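Side-chain contact in translation initiation factor eif-2b-like protein (Chaetomium thermophilum, PDB 4ZEO), which is the delta subunit of eIF2B, the guanine nucleotide exchange factor for eIF2, and probably acts in translation initiation within the eIF2B regulatory subcomplex: residues V355-E360 against S372-V377. Sequence-based numbering, arbitrary orientation.
Sequences VFLGGE and SGTADV
Thr374, in the first turn of helix 374-384, meets Leu357 of the central strand 354-358 and shows how one side chain can give a helix-on-sheet contact both an apolar and a polar component. Just before it, Gly373 holds the N-cap position with a positive phi of 104°, a backbone conformation that suits glycine; its N and that of Ala375 both bond Asp427 OD2 on strand 426-429. Thr374 then divides its branches. Its chi1, measured to OG1, is -64°, which turns CG2 anti to the backbone N and toward the strand. There CG2 reaches the branch point of the leucine, 3.8 Å from Leu357 CG, and lies 4.0 Å from Leu357 CD2, the leucine and threonine side chains pointing in opposing senses as they pass. OG1 bonds Pro371 O and accepts from a water at 2.8 Å, which donates a second bond to Gly358 O. One turn on, Val377 also puts CG1 anti to its backbone N, where it meets Val355 CG1 at 4.1 Å and lies more loosely, at 4.4 Å, from Leu357 CD1. Tyr289 of the adjacent strand 285-289 touches both Thr374 and Val377. Helix and strand thus join as layers of the Rossmann-like alpha/beta domain: aliphatic carbons make the direct contact, nonspecific in direction, while the single water adds a directional polar link, tying the buried threonine hydroxyl to the main-chain carbonyl of Gly358.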
loop_
_atom_site.group_PDB
_atom_site.type_symbol
_atom_site.label_atom_id
_atom_site.label_comp_id
_atom_site.label_asym_id
_atom_site.label_seq_id
_atom_site.Cartn_x
_atom_site.Cartn_y
_atom_site.Cartn_z
ATOM N N VAL A 355 1.959 16.634 -9.986
ATOM C CA VAL A 355 1.296 15.355 -10.107
ATOM C C VAL A 355 1.625 14.495 -8.879
ATOM O O VAL A 355 2.789 14.285 -8.563
ATOM C CB VAL A 355 1.739 14.627 -11.392
ATOM C CG1 VAL A 355 1.144 13.250 -11.451
ATOM C CG2 VAL A 355 1.388 15.436 -12.645
ATOM N N PHE A 356 0.593 14.039 -8.177
ATOM C CA PHE A 356 0.750 13.148 -7.038
ATOM C C PHE A 356 0.161 11.813 -7.421
ATOM O O PHE A 356 -0.993 11.734 -7.806
ATOM C CB PHE A 356 0.050 13.666 -5.776
ATOM C CG PHE A 356 0.751 14.807 -5.094
ATOM C CD1 PHE A 356 1.475 14.601 -3.937
ATOM C CD2 PHE A 356 0.660 16.093 -5.593
ATOM C CE1 PHE A 356 2.119 15.671 -3.300
ATOM C CE2 PHE A 356 1.308 17.163 -4.965
ATOM C CZ PHE A 356 2.029 16.956 -3.826
ATOM N N LEU A 357 0.963 10.766 -7.308
ATOM C CA LEU A 357 0.548 9.418 -7.650
ATOM C C LEU A 357 0.812 8.426 -6.519
ATOM O O LEU A 357 1.752 8.589 -5.736
ATOM C CB LEU A 357 1.276 8.983 -8.921
ATOM C CG LEU A 357 0.760 9.261 -10.345
ATOM C CD1 LEU A 357 -0.550 10.054 -10.540
ATOM C CD2 LEU A 357 1.882 9.690 -11.315
ATOM N N GLY A 358 -0.015 7.389 -6.458
ATOM C CA GLY A 358 0.155 6.294 -5.528
ATOM C C GLY A 358 0.135 5.000 -6.329
ATOM O O GLY A 358 -0.348 4.974 -7.456
ATOM N N GLY A 359 0.636 3.917 -5.742
ATOM C CA GLY A 359 0.757 2.646 -6.429
ATOM C C GLY A 359 0.570 1.419 -5.554
ATOM O O GLY A 359 0.064 1.489 -4.439
ATOM N N GLU A 360 0.942 0.269 -6.099
ATOM C CA GLU A 360 0.908 -0.988 -5.371
ATOM C C GLU A 360 2.292 -1.392 -4.849
ATOM O O GLU A 360 2.399 -2.050 -3.826
ATOM C CB GLU A 360 0.372 -2.090 -6.276
ATOM C CG GLU A 360 -1.138 -2.094 -6.451
ATOM C CD GLU A 360 -1.926 -1.721 -5.216
ATOM O OE1 GLU A 360 -2.390 -0.562 -5.133
ATOM O OE2 GLU A 360 -2.123 -2.600 -4.358
ATOM N N SER A 372 -3.063 0.568 -14.361
ATOM C CA SER A 372 -2.743 0.854 -15.739
ATOM C C SER A 372 -3.226 2.263 -16.138
ATOM O O SER A 372 -4.355 2.659 -15.833
ATOM C CB SER A 372 -3.360 -0.240 -16.602
ATOM O OG SER A 372 -3.490 0.171 -17.933
ATOM N N GLY A 373 -2.358 3.019 -16.808
ATOM C CA GLY A 373 -2.628 4.414 -17.138
ATOM C C GLY A 373 -1.866 5.412 -16.261
ATOM O O GLY A 373 -1.745 6.581 -16.631
ATOM N N THR A 374 -1.301 4.950 -15.137
ATOM C CA THR A 374 -0.467 5.793 -14.277
ATOM C C THR A 374 0.801 6.246 -15.004
ATOM O O THR A 374 1.223 7.406 -14.886
ATOM C CB THR A 374 -0.056 5.049 -12.983
ATOM O OG1 THR A 374 -1.228 4.768 -12.212
ATOM C CG2 THR A 374 0.928 5.876 -12.132
ATOM N N ALA A 375 1.396 5.316 -15.756
ATOM C CA ALA A 375 2.616 5.574 -16.511
ATOM C C ALA A 375 2.420 6.657 -17.569
ATOM O O ALA A 375 3.300 7.492 -17.767
ATOM C CB ALA A 375 3.120 4.296 -17.168
ATOM N N ASP A 376 1.267 6.650 -18.236
ATOM C CA ASP A 376 1.006 7.657 -19.263
ATOM C C ASP A 376 0.955 9.041 -18.631
ATOM O O ASP A 376 1.488 10.000 -19.193
ATOM C CB ASP A 376 -0.282 7.339 -20.019
ATOM C CG ASP A 376 -0.241 5.980 -20.660
ATOM O OD1 ASP A 376 0.343 5.841 -21.749
ATOM O OD2 ASP A 376 -0.755 5.025 -20.063
ATOM N N VAL A 377 0.332 9.130 -17.457
ATOM C CA VAL A 377 0.249 10.384 -16.713
ATOM C C VAL A 377 1.641 10.894 -16.302
ATOM O O VAL A 377 1.975 12.055 -16.557
ATOM C CB VAL A 377 -0.620 10.220 -15.446
ATOM C CG1 VAL A 377 -0.710 11.531 -14.667
ATOM C CG2 VAL A 377 -2.002 9.754 -15.830
HETATM O O HOH W 1 -1.959 5.559 -9.676
#